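Local coordinates for protein AT5g51070/K3K7_27 (Arabidopsis thaliana, PDB 5GKM) that probably acts as an ATP-hydrolysing chaperone of the Clp family, AtClpD, of which this chain is the N-terminal domain, at residues Leu38-Ile43 and Asp60-Ala65; Phe20-Ala25 and Asp31-Gln36; Gln50-Ser55 and Gly126-Asp131; Arg111-Gln116 and Pro120-Val125; Ser55-Asp60 and Leu142-Asn147. One frame throughout, in Å; residues are numbered along the deposited sequence. Where two conformers were deposited one is given.

Contact 1 of 5, residues Leu38-Ile43 and Asp60-Ala65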
# COMPACT_ATOMS: atom_id res chain seq x y z
N LEU A 38 -0.59 0.50 3.96
CA LEU A 38 -0.60 -0.23 2.71
C LEU A 38 0.75 -0.06 1.98
O LEU A 38 1.24 -0.96 1.41
CB LEU A 38 -1.76 0.25 1.84
CG LEU A 38 -1.86 -0.47 0.51
CD1 LEU A 38 -2.02 -1.99 0.66
CD2 LEU A 38 -2.99 0.11 -0.30
N LEU A 39 1.28 1.13 2.06
CA LEU A 39 2.56 1.36 1.44
C LEU A 39 3.61 0.47 2.08
O LEU A 39 4.37 -0.11 1.41
CB LEU A 39 2.97 2.84 1.56
CG LEU A 39 4.36 3.18 1.07
CD1 LEU A 39 4.54 2.90 -0.41
CD2 LEU A 39 4.63 4.64 1.36
N LEU A 40 3.55 0.36 3.39
CA LEU A 40 4.46 -0.53 4.07
C LEU A 40 4.31 -1.99 3.65
O LEU A 40 5.24 -2.65 3.44
CB LEU A 40 4.36 -0.41 5.59
CG LEU A 40 4.73 0.93 6.21
CD1 LEU A 40 4.56 0.91 7.73
CD2 LEU A 40 6.16 1.31 5.89
N GLY A 41 3.08 -2.44 3.50
CA GLY A 41 2.85 -3.78 3.06
C GLY A 41 3.40 -4.09 1.67
O GLY A 41 3.90 -5.11 1.43
N LEU A 42 3.23 -3.13 0.78
CA LEU A 42 3.77 -3.27 -0.55
C LEU A 42 5.27 -3.31 -0.57
O LEU A 42 5.83 -4.05 -1.28
CB LEU A 42 3.30 -2.13 -1.46
CG LEU A 42 1.81 -2.13 -1.81
CD1 LEU A 42 1.42 -0.77 -2.37
CD2 LEU A 42 1.38 -3.22 -2.76
N ILE A 43 5.88 -2.46 0.22
CA ILE A 43 7.33 -2.47 0.37
C ILE A 43 7.83 -3.77 0.97
O ILE A 43 8.75 -4.34 0.49
CB ILE A 43 7.84 -1.25 1.18
CG1 ILE A 43 7.55 0.04 0.42
CG2 ILE A 43 9.33 -1.36 1.47
CD1 ILE A 43 7.68 1.28 1.23
N ASP A 60 12.78 -1.13 6.43
CA ASP A 60 13.16 -0.49 7.67
C ASP A 60 13.16 1.00 7.63
O ASP A 60 12.71 1.65 8.52
CB ASP A 60 14.48 -1.06 8.18
CG ASP A 60 14.30 -2.48 8.74
OD1 ASP A 60 13.33 -2.77 9.50
OD2 ASP A 60 15.11 -3.32 8.35
N LYS A 61 13.66 1.53 6.56
CA LYS A 61 13.62 2.95 6.38
C LYS A 61 12.21 3.47 6.28
O LYS A 61 11.88 4.43 6.85
CB LYS A 61 14.41 3.36 5.14
CG LYS A 61 15.90 3.16 5.25
CD LYS A 61 16.50 4.12 6.25
CE LYS A 61 18.02 4.13 6.12
NZ LYS A 61 18.56 2.93 6.83
N ALA A 62 11.39 2.75 5.53
CA ALA A 62 10.01 3.15 5.40
C ALA A 62 9.27 3.12 6.73
O ALA A 62 8.60 4.02 7.03
CB ALA A 62 9.29 2.31 4.35
N ARG A 63 9.51 2.12 7.53
CA ARG A 63 8.90 2.06 8.85
C ARG A 63 9.30 3.23 9.78
O ARG A 63 8.47 3.78 10.42
CB ARG A 63 9.27 0.76 9.53
CG ARG A 63 8.65 -0.47 8.95
CD ARG A 63 9.18 -1.69 9.70
NE ARG A 63 8.55 -2.91 9.27
CZ ARG A 63 9.18 -4.05 9.13
NH1 ARG A 63 10.45 -4.09 9.43
NH2 ARG A 63 8.56 -5.11 8.68
N GLU A 64 10.55 3.63 9.75
CA GLU A 64 10.98 4.79 10.51
C GLU A 64 10.27 6.05 10.12
O GLU A 64 9.91 6.84 10.94
CB GLU A 64 12.46 5.03 10.33
CG GLU A 64 13.30 3.97 10.94
CD GLU A 64 14.76 4.02 10.56
OE1 GLU A 64 15.19 5.03 10.02
OE2 GLU A 64 15.45 3.03 10.85
N ALA A 65 10.08 6.21 8.83
CA ALA A 65 9.44 7.36 8.35
C ALA A 65 8.03 7.41 8.83
O ALA A 65 7.56 8.42 9.21
CB ALA A 65 9.48 7.38 6.83
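Leu40 is the first residue of helix segment 38-43 to reach segment 60-65, and it does so through one branch, CD2. This methyl rests on the small side chain of Ala62, with CD2 of Leu40 3.6 Å from CB of Ala62, and also meets the backbone beside it, CD2 lying 3.8 Å from N of Arg63. CG of Leu40 stands anti to the carbonyl carbon (chi1 -64°), which carries the branch toward the partner helix. The two segments run nearly antiparallel, at 170°, with axes 10.0 Å apart, joining helix 35-45 to helix 59-71 within the all-helical Clp N-terminal domain. Leu38 and Leu42 face helix 120-130, Leu38 also helix 97-112. One turn after Leu40, Ile43 closes on the same alanine: its CD1 lies 3.7 Å from CB of Ala62, and two methyls converge on the one CB. Arg63 borders the buried patch with its aliphatic stem, CG coming 4.3 Å from CD2 of Leu40. NE of Arg63 forms a salt bridge with OE1 of Glu24 in helix 12-27; NH1 makes a second one, with a weak and bent hydrogen bond of 126°, to OD1 of Asp60 at 3.2 Å.

Contact 2 of 5, residues Phe20-Ala25 and Asp31-Gln36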
# COMPACT_ATOMS: atom_id res chain seq x y z
N PHE A 20 0.26 -8.09 4.82
CA PHE A 20 1.39 -7.44 5.44
C PHE A 20 0.98 -6.06 5.88
O PHE A 20 1.49 -5.57 6.78
CB PHE A 20 2.65 -7.37 4.58
CG PHE A 20 3.28 -8.70 4.28
CD1 PHE A 20 2.96 -9.81 5.00
CD2 PHE A 20 4.23 -8.81 3.32
CE1 PHE A 20 3.55 -11.02 4.71
CE2 PHE A 20 4.84 -10.01 3.04
CZ PHE A 20 4.49 -11.12 3.73
N SER A 21 0.09 -5.46 5.09
CA SER A 21 -0.34 -4.05 5.57
C SER A 21 -1.05 -3.95 7.00
O SER A 21 -0.82 -3.12 7.76
CB SER A 21 -1.21 -3.35 4.50
OG SER A 21 -2.55 -3.86 4.43
N GLN A 22 -1.76 -5.06 7.19
CA GLN A 22 -2.41 -5.34 8.46
C GLN A 22 -1.39 -5.58 9.56
O GLN A 22 -1.48 -5.00 10.58
CB GLN A 22 -3.36 -6.50 8.36
CG GLN A 22 -4.55 -6.25 7.43
CD GLN A 22 -5.37 -7.49 7.20
OE1 GLN A 22 -4.89 -8.48 6.79
NE2 GLN A 22 -6.61 -7.40 7.50
N LYS A 23 -0.40 -6.39 9.25
CA LYS A 23 0.67 -6.59 10.21
C LYS A 23 1.43 -5.33 10.51
O LYS A 23 1.77 -5.09 11.61
CB LYS A 23 1.67 -7.59 9.72
CG LYS A 23 1.08 -8.92 9.41
CD LYS A 23 0.56 -9.64 10.63
CE LYS A 23 1.52 -9.67 11.82
NZ LYS A 23 2.87 -10.17 11.52
N GLU A 24 1.74 -4.55 9.48
CA GLU A 24 2.47 -3.33 9.68
C GLU A 24 1.73 -2.31 10.53
O GLU A 24 2.30 -1.65 11.33
CB GLU A 24 2.90 -2.70 8.37
CG GLU A 24 3.88 -3.56 7.60
CD GLU A 24 5.26 -3.68 8.22
OE1 GLU A 24 5.79 -2.73 8.71
OE2 GLU A 24 5.79 -4.75 8.18
N ALA A 25 0.44 -2.21 10.27
CA ALA A 25 -0.40 -1.32 11.02
C ALA A 25 -0.45 -1.75 12.47
O ALA A 25 -0.33 -0.95 13.34
CB ALA A 25 -1.81 -1.24 10.43
N ASP A 31 -5.37 0.11 14.77
CA ASP A 31 -6.47 -0.81 14.63
C ASP A 31 -7.24 -0.72 13.31
O ASP A 31 -8.29 -1.24 13.21
CB ASP A 31 -7.46 -0.62 15.76
CG ASP A 31 -6.84 -0.84 17.11
OD1 ASP A 31 -6.34 -1.93 17.37
OD2 ASP A 31 -6.88 0.10 17.90
N MET A 32 -6.66 -0.02 12.36
CA MET A 32 -7.20 0.08 11.04
C MET A 32 -6.05 0.38 10.08
O MET A 32 -5.18 1.07 10.41
CB MET A 32 -8.20 1.20 11.02
CG MET A 32 -8.75 1.45 9.67
SD MET A 32 -10.13 2.57 9.73
CE MET A 32 -11.37 1.32 9.79
N VAL A 33 -6.14 -0.15 8.88
CA VAL A 33 -5.08 0.03 7.91
C VAL A 33 -5.37 1.27 7.07
O VAL A 33 -6.34 1.34 6.40
CB VAL A 33 -5.08 -1.14 6.94
CG1 VAL A 33 -4.03 -0.95 5.87
CG2 VAL A 33 -4.82 -2.43 7.67
N TYR A 34 -4.52 2.26 7.18
CA TYR A 34 -4.60 3.43 6.37
C TYR A 34 -3.54 3.33 5.24
O TYR A 34 -2.85 2.39 5.17
CB TYR A 34 -4.45 4.70 7.19
CG TYR A 34 -5.66 5.09 8.01
CD1 TYR A 34 -5.88 4.54 9.23
CD2 TYR A 34 -6.53 6.02 7.55
CE1 TYR A 34 -6.98 4.91 9.98
CE2 TYR A 34 -7.64 6.41 8.28
CZ TYR A 34 -7.87 5.83 9.48
OH TYR A 34 -8.94 6.24 10.22
N THR A 35 -3.51 4.30 4.36
CA THR A 35 -2.76 4.12 3.14
C THR A 35 -1.26 4.06 3.33
O THR A 35 -0.60 3.47 2.56
CB THR A 35 -3.17 5.08 2.01
OG1 THR A 35 -3.11 6.41 2.46
CG2 THR A 35 -4.53 4.74 1.59
N GLN A 36 -0.76 4.74 4.34
CA GLN A 36 0.66 4.62 4.63
C GLN A 36 1.03 3.18 5.07
O GLN A 36 2.10 2.74 4.89
CB GLN A 36 1.15 5.66 5.65
CG GLN A 36 0.65 5.47 7.07
CD GLN A 36 -0.68 6.12 7.34
OE1 GLN A 36 -1.44 6.40 6.46
NE2 GLN A 36 -0.93 6.36 8.60
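Val33 reaches helix segment 20-25 with both methyls, each serving a different residue. Its CG1 lies anti to the backbone N (chi1 177°) and sits against Ser21, 3.6 Å from OG and 3.9 Å from CB of that serine in the conformer described. There OG of Ser21 stands between the backbone N and the carbonyl carbon (chi1 75°). CG2 of Val33 lies beside the backbone N and is pressed on Gln22, 3.8 Å from CG of Gln22, the two side chains crossing at a slant. The same methyl lies 4.3 Å from CB of Ala25, one turn further along the helix from Ser21. Val33 thus packs on Ser21, Gln22 and Ala25. Just before it, the backbone of Met32 touches the helix as well, its O 4.1 Å from CB of Ala25.

CG of Gln22, anti to the carbonyl carbon (chi1 -64°), meets the valine; the extended chain beyond it takes the amide on to Met93 O. The contact joins helix 12-27 to the connection leading into helix 35-45, where Tyr34 is the N-cap residue. The backbone of Val33 is also tied to Pro94 and Ser96, in the chain that leads into helix 97-112. No hydrogen bond crosses between the segments; the polar ends of Ser21, in this conformer, and Gln22 bond to Ile18 O and Met93 O, and the contact is held by van der Waals packing around one branched side chain.

Contact 3 of 5, residues Gln50-Ser55 and Gly126-Asp131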
# COMPACT_ATOMS: atom_id res chain seq x y z
N GLN A 50 16.51 -4.60 -6.13
CA GLN A 50 16.80 -3.17 -6.22
C GLN A 50 15.84 -2.31 -5.36
O GLN A 50 15.81 -1.14 -5.46
CB GLN A 50 16.76 -2.71 -7.67
CG GLN A 50 17.69 -3.50 -8.57
CD GLN A 50 19.11 -3.42 -8.05
OE1 GLN A 50 19.49 -2.40 -7.52
NE2 GLN A 50 19.86 -4.50 -8.15
N GLY A 51 15.11 -2.98 -4.48
CA GLY A 51 14.21 -2.31 -3.57
C GLY A 51 12.84 -2.11 -4.18
O GLY A 51 12.61 -2.56 -5.24
N PHE A 52 11.95 -1.45 -3.45
CA PHE A 52 10.56 -1.34 -3.84
C PHE A 52 10.48 -0.58 -5.18
O PHE A 52 10.94 0.49 -5.28
CB PHE A 52 9.84 -0.53 -2.74
CG PHE A 52 8.40 -0.14 -3.05
CD1 PHE A 52 7.46 -1.08 -3.27
CD2 PHE A 52 8.03 1.18 -3.05
CE1 PHE A 52 6.15 -0.74 -3.50
CE2 PHE A 52 6.73 1.53 -3.28
CZ PHE A 52 5.80 0.57 -3.53
N LEU A 53 9.92 -1.26 -6.14
CA LEU A 53 9.75 -0.75 -7.50
C LEU A 53 11.10 -0.27 -8.07
O LEU A 53 11.16 0.61 -8.88
CB LEU A 53 8.66 0.32 -7.54
CG LEU A 53 7.25 -0.21 -7.36
CD1 LEU A 53 6.29 0.92 -7.18
CD2 LEU A 53 6.83 -1.07 -8.53
N GLY A 54 12.16 -0.88 -7.59
CA GLY A 54 13.50 -0.63 -8.07
C GLY A 54 14.09 0.63 -7.55
O GLY A 54 15.10 1.07 -8.04
N SER A 55 13.45 1.22 -6.57
CA SER A 55 13.81 2.50 -6.04
C SER A 55 14.88 2.58 -4.95
O SER A 55 15.21 3.66 -4.52
CB SER A 55 12.58 3.14 -5.44
OG SER A 55 12.27 2.54 -4.22
N GLY A 126 -2.79 2.71 -7.82
CA GLY A 126 -3.90 3.27 -7.09
C GLY A 126 -3.45 4.11 -5.92
O GLY A 126 -3.93 5.16 -5.71
N LEU A 127 -2.48 3.60 -5.20
CA LEU A 127 -2.04 4.24 -4.02
C LEU A 127 -1.49 5.61 -4.33
O LEU A 127 -1.67 6.53 -3.59
CB LEU A 127 -1.00 3.37 -3.33
CG LEU A 127 -0.33 3.82 -2.05
CD1 LEU A 127 -1.39 4.05 -1.00
CD2 LEU A 127 0.68 2.80 -1.55
N PHE A 128 -0.82 5.69 -5.45
CA PHE A 128 -0.10 6.88 -5.81
C PHE A 128 -0.94 7.83 -6.65
O PHE A 128 -0.41 8.77 -7.15
CB PHE A 128 1.20 6.54 -6.56
CG PHE A 128 2.15 5.69 -5.77
CD1 PHE A 128 2.17 5.79 -4.41
CD2 PHE A 128 3.03 4.80 -6.37
CE1 PHE A 128 3.00 5.02 -3.66
CE2 PHE A 128 3.88 4.01 -5.62
CZ PHE A 128 3.83 4.12 -4.27
N THR A 129 -2.20 7.49 -6.88
CA THR A 129 -3.11 8.37 -7.59
C THR A 129 -4.38 8.75 -6.89
O THR A 129 -4.93 9.75 -7.21
CB THR A 129 -3.46 7.84 -8.97
OG1 THR A 129 -4.04 6.56 -8.87
CG2 THR A 129 -2.25 7.76 -9.87
N VAL A 130 -4.88 7.93 -5.99
CA VAL A 130 -6.17 8.21 -5.36
C VAL A 130 -6.22 8.27 -3.83
O VAL A 130 -7.30 8.26 -3.28
CB VAL A 130 -7.28 7.26 -5.84
CG1 VAL A 130 -7.36 7.28 -7.34
CG2 VAL A 130 -7.09 5.86 -5.31
N ASP A 131 -5.07 8.31 -3.18
CA ASP A 131 -5.08 8.31 -1.72
C ASP A 131 -5.22 9.71 -1.08
O ASP A 131 -5.46 10.64 -1.76
CB ASP A 131 -3.95 7.47 -1.09
CG ASP A 131 -2.76 8.30 -0.61
OD1 ASP A 131 -2.55 9.31 -1.24
OD2 ASP A 131 -2.06 7.92 0.31
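Phe52 and Phe128 meet rim to rim, coming from opposite directions: CE2 of Phe52 lies 4.0 Å from CZ of Phe128, near the plane of each ring. The ring planes are nearly perpendicular, yet neither ring lays its face on the other, so this is an edge contact and not a stack. Leu53 adds a second touch at the rim of Phe128, with CD1 of Leu53 4.2 Å from CE2 of the ring. The same methyl also lies over one face of its neighbour Phe52, 3.7 Å above the ring plane and shifted toward the rim, so CD1 bridges both aromatics. Phe52 carries CG anti to its backbone N (chi1 172°), which sends the ring outward from the loop; Phe128 reaches back from its helix with CG anti to the carbonyl carbon.

The second shell is a compact turn. Phe52 O accepts two bonds from Ser55, one from the backbone N at 2.9 Å and one from OG at 2.7 Å, the hydroxyl lying in the carbonyl plane. Gly54 N bonds back to Gly51 O at 2.9 Å, and Leu53 and Gly54 both have positive phi, which lets the chain fold tightly behind the two side chains. Leu53 N is held in addition by Asp46 OD2.

Phe52 also leans on Leu42 and Ile43 of helix 35-45. Phe128 contacts Leu139 of helix 134-142 and Met146, Leu149 and Thr150 of helix 146-158. Within the all-helical Clp N-terminal domain, the loop after helix 35-45 is thereby seated against helix 120-130, with these three helices around it.

Contact 4 of 5, residues Arg111-Gln116 and Pro120-Val125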
# COMPACT_ATOMS: atom_id res chain seq x y z
N ARG A 111 -8.76 -3.44 -14.91
CA ARG A 111 -9.77 -3.65 -15.94
C ARG A 111 -9.52 -2.80 -17.19
O ARG A 111 -9.67 -3.26 -18.26
CB ARG A 111 -11.15 -3.33 -15.41
CG ARG A 111 -11.62 -4.32 -14.40
CD ARG A 111 -12.89 -3.84 -13.78
NE ARG A 111 -13.42 -4.78 -12.82
CZ ARG A 111 -14.26 -4.45 -11.91
NH1 ARG A 111 -14.68 -3.22 -11.83
NH2 ARG A 111 -14.69 -5.35 -11.08
N THR A 112 -9.12 -1.57 -16.98
CA THR A 112 -8.84 -0.68 -18.09
C THR A 112 -7.71 -1.20 -18.94
O THR A 112 -7.69 -1.05 -20.13
CB THR A 112 -8.54 0.74 -17.58
OG1 THR A 112 -9.71 1.25 -16.98
CG2 THR A 112 -8.11 1.70 -18.71
N MET A 113 -6.75 -1.82 -18.31
CA MET A 113 -5.61 -2.38 -18.98
C MET A 113 -5.93 -3.80 -19.56
O MET A 113 -5.08 -4.45 -20.06
CB MET A 113 -4.42 -2.44 -18.02
CG MET A 113 -3.75 -1.11 -17.72
SD MET A 113 -2.68 -1.20 -16.23
CE MET A 113 -2.98 0.39 -15.56
N ASP A 114 -7.14 -4.26 -19.38
CA ASP A 114 -7.56 -5.57 -19.83
C ASP A 114 -6.76 -6.64 -19.18
O ASP A 114 -6.48 -7.67 -19.73
CB ASP A 114 -7.47 -5.71 -21.35
CG ASP A 114 -8.37 -6.85 -21.88
OD1 ASP A 114 -9.52 -6.99 -21.46
OD2 ASP A 114 -7.92 -7.58 -22.73
N CYS A 115 -6.38 -6.35 -17.95
CA CYS A 115 -5.68 -7.48 -17.22
C CYS A 115 -6.68 -8.52 -16.36
O CYS A 115 -7.76 -8.16 -16.09
CB CYS A 115 -4.83 -6.72 -16.21
SG CYS A 115 -3.71 -7.83 -15.49
N GLN A 116 -6.26 -9.75 -16.30
CA GLN A 116 -7.05 -10.75 -15.68
C GLN A 116 -6.91 -10.74 -14.16
O GLN A 116 -7.59 -11.43 -13.51
CB GLN A 116 -6.68 -12.12 -16.23
CG GLN A 116 -7.00 -12.29 -17.71
CD GLN A 116 -8.47 -12.09 -18.02
OE1 GLN A 116 -9.33 -12.46 -17.24
NE2 GLN A 116 -8.76 -11.54 -19.17
N PRO A 120 0.19 -6.34 -7.21
CA PRO A 120 0.65 -5.27 -6.31
C PRO A 120 0.90 -3.94 -7.08
O PRO A 120 0.76 -2.90 -6.56
CB PRO A 120 1.97 -5.82 -5.77
CG PRO A 120 1.79 -7.26 -5.77
CD PRO A 120 1.03 -7.53 -7.03
N GLU A 121 1.31 -4.10 -8.32
CA GLU A 121 1.61 -2.96 -9.14
C GLU A 121 0.36 -2.11 -9.42
O GLU A 121 0.43 -0.96 -9.46
CB GLU A 121 2.32 -3.39 -10.40
CG GLU A 121 3.70 -3.87 -10.10
CD GLU A 121 3.78 -5.30 -9.58
OE1 GLU A 121 2.90 -6.09 -9.67
OE2 GLU A 121 4.83 -5.59 -9.12
N HIS A 122 -0.77 -2.77 -9.62
CA HIS A 122 -2.01 -2.08 -9.75
C HIS A 122 -2.39 -1.35 -8.49
O HIS A 122 -2.93 -0.31 -8.53
CB HIS A 122 -3.16 -3.01 -10.07
CG HIS A 122 -3.03 -3.72 -11.40
ND1 HIS A 122 -2.87 -5.04 -11.52
CD2 HIS A 122 -3.05 -3.23 -12.67
CE1 HIS A 122 -2.81 -5.35 -12.80
NE2 HIS A 122 -2.90 -4.24 -13.49
N ILE A 123 -2.15 -2.00 -7.36
CA ILE A 123 -2.38 -1.37 -6.07
C ILE A 123 -1.49 -0.15 -5.87
O ILE A 123 -1.91 0.81 -5.38
CB ILE A 123 -2.23 -2.34 -4.86
CG1 ILE A 123 -3.19 -3.52 -5.03
CG2 ILE A 123 -2.41 -1.58 -3.54
CD1 ILE A 123 -2.99 -4.66 -4.05
N ALA A 124 -0.25 -0.28 -6.28
CA ALA A 124 0.64 0.87 -6.19
C ALA A 124 0.17 2.06 -7.05
O ALA A 124 0.22 3.14 -6.63
CB ALA A 124 2.07 0.50 -6.56
N VAL A 125 -0.29 1.76 -8.24
CA VAL A 125 -0.76 2.83 -9.10
C VAL A 125 -1.93 3.51 -8.42
O VAL A 125 -2.03 4.66 -8.43
CB VAL A 125 -1.16 2.36 -10.51
CG1 VAL A 125 -1.68 3.54 -11.34
CG2 VAL A 125 0.06 1.78 -11.18
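His122 meets two sulfur-bearing residues, Met113 and Cys115, with the edge of its imidazole ring, and it buries more surface here than either of them. SD of Met113 lies 4.1 Å from NE2 of His122 and 5.0 Å from the ring centroid, 84° off the ring normal: a Met-aromatic contact made at the ring edge, close to its plane. The two side chains slide past each other in opposite directions. In the methionine, chi1 (-74°) and an extended chi2 (163°) carry SD to the ring; the bend at the last torsion only turns CE.

Cys115 comes in at the edge too, with its SG in the conformer described 3.8 Å from CE1 of His122; a second conformer was deposited, so this detail is less certain. The other ring nitrogen, ND1, accepts a bond from Ala119 N just before the helix, which is consistent with the proton lying on NE2. That NE2 is buried by the contact without a polar partner in the model, with SD of Met113 as its nearby sulfur.

Helix 97-112 ends in a Schellman motif, with Asp114 at positive phi and Asp114 N bonded to Arg111 O at 2.9 Å. The turn brings Met113 and Cys115 onto the first turn of helix 120-130. His122 also touches Ser110 of helix 97-112 and Leu157 of helix 146-158, while Met113 reaches Leu154, so the corner between the two helices packs against helix 146-158.

Contact 5 of 5, residues Ser55-Asp60 and Leu142-Asn147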
# COMPACT_ATOMS: atom_id res chain seq x y z
N SER A 55 13.45 1.22 -6.57
CA SER A 55 13.81 2.50 -6.04
C SER A 55 14.88 2.58 -4.95
O SER A 55 15.21 3.66 -4.52
CB SER A 55 12.58 3.14 -5.44
OG SER A 55 12.27 2.54 -4.22
N GLY A 56 15.31 1.46 -4.43
CA GLY A 56 16.20 1.51 -3.31
C GLY A 56 15.55 1.74 -1.95
O GLY A 56 16.21 1.79 -0.96
N ILE A 57 14.24 1.89 -1.93
CA ILE A 57 13.52 1.97 -0.69
C ILE A 57 13.45 0.61 -0.05
O ILE A 57 13.17 -0.32 -0.69
CB ILE A 57 12.11 2.51 -0.90
CG1 ILE A 57 12.17 3.99 -1.22
CG2 ILE A 57 11.24 2.35 0.34
CD1 ILE A 57 10.87 4.55 -1.71
N THR A 58 13.66 0.56 1.25
CA THR A 58 13.60 -0.67 2.01
C THR A 58 12.65 -0.51 3.16
O THR A 58 12.41 0.56 3.56
CB THR A 58 14.97 -1.09 2.63
OG1 THR A 58 15.48 -0.05 3.44
CG2 THR A 58 15.92 -1.44 1.59
N ILE A 59 12.16 -1.62 3.66
CA ILE A 59 11.14 -1.62 4.68
C ILE A 59 11.55 -0.94 6.00
O ILE A 59 10.78 -0.23 6.56
CB ILE A 59 10.56 -3.03 4.88
CG1 ILE A 59 9.36 -3.01 5.79
CG2 ILE A 59 11.60 -4.02 5.38
CD1 ILE A 59 8.17 -2.29 5.24
N ASP A 60 12.78 -1.13 6.43
CA ASP A 60 13.16 -0.49 7.67
C ASP A 60 13.16 1.00 7.63
O ASP A 60 12.71 1.65 8.52
CB ASP A 60 14.48 -1.06 8.18
CG ASP A 60 14.30 -2.48 8.74
OD1 ASP A 60 13.33 -2.77 9.50
OD2 ASP A 60 15.11 -3.32 8.35
N LEU A 142 11.28 10.00 2.53
CA LEU A 142 12.31 9.13 2.00
C LEU A 142 13.08 9.72 0.81
O LEU A 142 13.97 9.12 0.36
CB LEU A 142 11.75 7.75 1.62
CG LEU A 142 11.06 6.99 2.74
CD1 LEU A 142 10.31 5.77 2.27
CD2 LEU A 142 12.08 6.59 3.77
N GLY A 143 12.70 10.89 0.34
CA GLY A 143 13.37 11.47 -0.80
C GLY A 143 13.08 10.84 -2.15
O GLY A 143 13.85 10.93 -3.06
N ALA A 144 11.91 10.24 -2.26
CA ALA A 144 11.55 9.48 -3.44
C ALA A 144 10.56 10.26 -4.28
O ALA A 144 9.89 11.11 -3.79
CB ALA A 144 10.96 8.14 -3.05
N ASN A 145 10.48 9.94 -5.55
CA ASN A 145 9.55 10.63 -6.43
C ASN A 145 8.40 9.72 -6.80
O ASN A 145 8.59 8.81 -7.47
CB ASN A 145 10.31 11.01 -7.69
CG ASN A 145 9.49 11.80 -8.70
OD1 ASN A 145 8.36 11.57 -8.94
ND2 ASN A 145 10.15 12.72 -9.33
N MET A 146 7.22 10.07 -6.32
CA MET A 146 6.09 9.23 -6.42
C MET A 146 5.69 8.94 -7.86
O MET A 146 5.33 7.88 -8.16
CB MET A 146 4.92 9.84 -5.68
CG MET A 146 3.72 8.95 -5.69
SD MET A 146 2.59 9.37 -4.35
CE MET A 146 1.79 10.72 -5.11
N ASN A 147 5.75 9.92 -8.71
CA ASN A 147 5.38 9.69 -10.10
C ASN A 147 6.30 8.73 -10.84
O ASN A 147 5.86 7.98 -11.65
CB ASN A 147 5.16 11.01 -10.81
CG ASN A 147 4.01 11.80 -10.19
OD1 ASN A 147 3.05 11.26 -9.69
ND2 ASN A 147 4.13 13.06 -10.22
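No flat side-chain group takes part where Ile57 meets Leu142 and Ala144; the contact is between aliphatic groups. Ile57 uses its two arms separately. Its CG2 lies 4.0 Å from CD1 of Leu142, the side chains crossing at about a right angle, and its CD1 lies 3.8 Å from CB of Ala144. CG1, anti to the carbonyl carbon (chi1 -72°), and CG2, anti to the backbone N, leave CB on different sides: CG2 reaches Leu142, and CD1 at the end of CG1 reaches Ala144.

Backbone turns set up both sides. Ser55 OG accepts from Ile57 N at 3.1 Å with a fairly straight 160° angle, an ST turn that holds the loop just before the isoleucine. Across from it, Gly143 at positive phi closes helix 134-142 with a Schellman motif, which ends the helix and leads the chain on to Ala144, also on Ile57. Asn145 then caps helix 146-158, its OD1 bonded to Leu148 N.

Ile57 also leans on Ile43 of helix 35-45 and on Leu139 of helix 134-142, which in turn touches Ala144. The contact lies near the surface, where the lead-in to helix 59-71 meets the link between helices 134-142 and 146-158.

Overall arrangement
Contacts 1, 2 and 3 are buried, contact 4 is partly so, and contact 5 is a surface contact. Helix 35-45 carries segments of contacts 1 and 2, which also touch through a salt bridge, and its Leu39, Leu42 and Ile43 pack on Phe52 and Leu127 of contact 3. Contacts 3 and 5 share Ser55, and contacts 1 and 5 share Asp60, so the loop 46-58 and helix 59-71 run through three of them. Contacts 3 and 4 both use helix 120-130. Aliphatic packing dominates contacts 1 and 5; in contact 2 valine methyls meet serine and glutamine as well as alanine. Aromatic edges meet in contact 3, and sulfur meets imidazole in the less buried contact 4, about 21 Å from contact 1 (centre to centre).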